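Local coordinates for protein Afp1 (Serratia entomophila, PDB 6RBN) that probably polymerises into the inner tube of the anti-feeding prophage, a contractile injection system, inside the surrounding sheath, at residues Ala76-Glu79 / Trp80-Ile84. Residues are numbered along the deposited sequence; the frame is centred on the assembly and turned at random.
Sequences AMYE and WINAI
Tyr78 lays one face of its ring beside Asn82, whose CB sits over the rim of the ring, 4.2 Å above its plane. The two side chains run alongside each other in the same direction, ring and amide planes 53° apart. Each swings CG anti to its own backbone N (chi1 176° for Tyr78), which with the i to i+4 spacing lets the two run side by side. Tyr78 OH ends 2.8 Å from Asn82 OD1. The hydroxyl's weak hydrogen bond goes to the backbone N of Ile146 of a neighbouring subunit, whose Phe40 packs on the Ile81 side chain. A long polar-tipped ring suits this place, its carbon flank buried and its hydroxyl at the subunit boundary. The pair rides on a short, weakly bonded helix around 78-81, packed against the antiparallel sheet of a gp19-like tail tube protein. Tyr78 O accepts a hydrogen bond from Asn82 N (2.8 Å, 135° at the hydrogen) and a weak one from Ile81 N. Branched Ile81 sets CG2 against the backbone oxygens of Tyr78 and Met77, 3.5 Å from Tyr78 O. Met77 SD meets the edge of the Trp80 indole, 4.3 Å from CE3, where a slim thioether suits the broad ring. Trp80 also packs on Pro117 and its NE1 is satisfied by Glu90 O, while partly exposed Glu79 turns its carboxylate to a salt bridge with Lys74.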
ATOM      1  N   ALA A  76     -37.103 -17.449 -34.738  1.00 73.27           N
ATOM      2  CA  ALA A  76     -38.480 -17.011 -34.933  1.00 73.27           C
ATOM      3  C   ALA A  76     -38.569 -15.613 -35.521  1.00 73.27           C
ATOM      4  O   ALA A  76     -39.552 -15.296 -36.199  1.00 73.27           O
ATOM      5  CB  ALA A  76     -39.238 -17.073 -33.611  1.00 73.27           C
ATOM      6  N   MET A  77     -37.571 -14.771 -35.282  1.00 73.68           N
ATOM      7  CA  MET A  77     -37.509 -13.466 -35.917  1.00 73.68           C
ATOM      8  C   MET A  77     -37.049 -13.543 -37.363  1.00 73.68           C
ATOM      9  O   MET A  77     -37.195 -12.560 -38.094  1.00 73.68           O
ATOM     10  CB  MET A  77     -36.573 -12.532 -35.144  1.00 73.68           C
ATOM     11  CG  MET A  77     -37.015 -12.205 -33.727  1.00 73.68           C
ATOM     12  SD  MET A  77     -38.614 -11.388 -33.615  1.00 73.68           S
ATOM     13  CE  MET A  77     -39.643 -12.718 -32.992  1.00 73.68           C
ATOM     14  N   TYR A  78     -36.492 -14.674 -37.787  1.00 71.60           N
ATOM     15  CA  TYR A  78     -36.083 -14.819 -39.176  1.00 71.60           C
ATOM     16  C   TYR A  78     -37.233 -15.259 -40.068  1.00 71.60           C
ATOM     17  O   TYR A  78     -37.370 -14.749 -41.181  1.00 71.60           O
ATOM     18  CB  TYR A  78     -34.926 -15.803 -39.291  1.00 71.60           C
ATOM     19  CG  TYR A  78     -34.519 -16.086 -40.712  1.00 71.60           C
ATOM     20  CD1 TYR A  78     -33.867 -15.130 -41.468  1.00 71.60           C
ATOM     21  CD2 TYR A  78     -34.779 -17.319 -41.291  1.00 71.60           C
ATOM     22  CE1 TYR A  78     -33.492 -15.386 -42.767  1.00 71.60           C
ATOM     23  CE2 TYR A  78     -34.408 -17.585 -42.587  1.00 71.60           C
ATOM     24  CZ  TYR A  78     -33.765 -16.616 -43.317  1.00 71.60           C
ATOM     25  OH  TYR A  78     -33.396 -16.882 -44.609  1.00 71.60           O
ATOM     26  N   GLU A  79     -38.078 -16.192 -39.614  1.00 74.86           N
ATOM     27  CA  GLU A  79     -39.182 -16.613 -40.473  1.00 74.86           C
ATOM     28  C   GLU A  79     -40.289 -15.578 -40.576  1.00 74.86           C
ATOM     29  O   GLU A  79     -41.201 -15.757 -41.387  1.00 74.86           O
ATOM     30  CB  GLU A  79     -39.806 -17.937 -40.025  1.00 74.86           C
ATOM     31  CG  GLU A  79     -38.919 -19.148 -40.207  1.00 74.86           C
ATOM     32  CD  GLU A  79     -38.319 -19.626 -38.915  1.00 74.86           C
ATOM     33  OE1 GLU A  79     -38.792 -19.172 -37.852  1.00 74.86           O
ATOM     34  OE2 GLU A  79     -37.381 -20.445 -38.959  1.00 74.86           O
ATOM     35  N   TRP A  80     -40.239 -14.512 -39.783  1.00 69.56           N
ATOM     36  CA  TRP A  80     -41.194 -13.424 -39.895  1.00 69.56           C
ATOM     37  C   TRP A  80     -40.695 -12.304 -40.796  1.00 69.56           C
ATOM     38  O   TRP A  80     -41.510 -11.558 -41.345  1.00 69.56           O
ATOM     39  CB  TRP A  80     -41.533 -12.917 -38.491  1.00 69.56           C
ATOM     40  CG  TRP A  80     -42.520 -11.809 -38.412  1.00 69.56           C
ATOM     41  CD1 TRP A  80     -43.692 -11.705 -39.093  1.00 69.56           C
ATOM     42  CD2 TRP A  80     -42.495 -10.717 -37.492  1.00 69.56           C
ATOM     43  NE1 TRP A  80     -44.361 -10.570 -38.713  1.00 69.56           N
ATOM     44  CE2 TRP A  80     -43.650  -9.953 -37.720  1.00 69.56           C
ATOM     45  CE3 TRP A  80     -41.591 -10.298 -36.515  1.00 69.56           C
ATOM     46  CZ2 TRP A  80     -43.925  -8.793 -37.008  1.00 69.56           C
ATOM     47  CZ3 TRP A  80     -41.866  -9.149 -35.812  1.00 69.56           C
ATOM     48  CH2 TRP A  80     -43.022  -8.408 -36.062  1.00 69.56           C
ATOM     49  N   ILE A  81     -39.382 -12.197 -40.995  1.00 67.95           N
ATOM     50  CA  ILE A  81     -38.828 -11.257 -41.963  1.00 67.95           C
ATOM     51  C   ILE A  81     -38.502 -11.938 -43.291  1.00 67.95           C
ATOM     52  O   ILE A  81     -38.299 -11.246 -44.301  1.00 67.95           O
ATOM     53  CB  ILE A  81     -37.584 -10.547 -41.374  1.00 67.95           C
ATOM     54  CG1 ILE A  81     -37.304  -9.220 -42.083  1.00 67.95           C
ATOM     55  CG2 ILE A  81     -36.366 -11.445 -41.441  1.00 67.95           C
ATOM     56  CD1 ILE A  81     -36.313  -8.360 -41.389  1.00 67.95           C
ATOM     57  N   ASN A  82     -38.477 -13.268 -43.337  1.00 70.66           N
ATOM     58  CA  ASN A  82     -38.251 -13.950 -44.604  1.00 70.66           C
ATOM     59  C   ASN A  82     -39.530 -14.101 -45.411  1.00 70.66           C
ATOM     60  O   ASN A  82     -39.458 -14.305 -46.626  1.00 70.66           O
ATOM     61  CB  ASN A  82     -37.644 -15.333 -44.368  1.00 70.66           C
ATOM     62  CG  ASN A  82     -36.801 -15.821 -45.534  1.00 70.66           C
ATOM     63  OD1 ASN A  82     -36.110 -16.829 -45.419  1.00 70.66           O
ATOM     64  ND2 ASN A  82     -36.814 -15.091 -46.640  1.00 70.66           N
ATOM     65  N   ALA A  83     -40.690 -14.010 -44.771  1.00 69.94           N
ATOM     66  CA  ALA A  83     -41.971 -14.234 -45.436  1.00 69.94           C
ATOM     67  C   ALA A  83     -42.561 -12.919 -45.941  1.00 69.94           C
ATOM     68  O   ALA A  83     -43.675 -12.532 -45.602  1.00 69.94           O
ATOM     69  CB  ALA A  83     -42.930 -14.947 -44.491  1.00 69.94           C
ATOM     70  N   ILE A  84     -41.794 -12.231 -46.781  1.00 69.17           N
ATOM     71  CA  ILE A  84     -42.218 -10.986 -47.409  1.00 69.17           C
ATOM     72  C   ILE A  84     -42.460 -11.271 -48.883  1.00 69.17           C
ATOM     73  O   ILE A  84     -41.600 -11.857 -49.550  1.00 69.17           O
ATOM     74  CB  ILE A  84     -41.158  -9.880 -47.251  1.00 69.17           C
ATOM     75  CG1 ILE A  84     -40.762  -9.699 -45.793  1.00 69.17           C
ATOM     76  CG2 ILE A  84     -41.673  -8.566 -47.800  1.00 69.17           C
ATOM     77  CD1 ILE A  84     -41.855  -9.256 -44.915  1.00 69.17           C
TER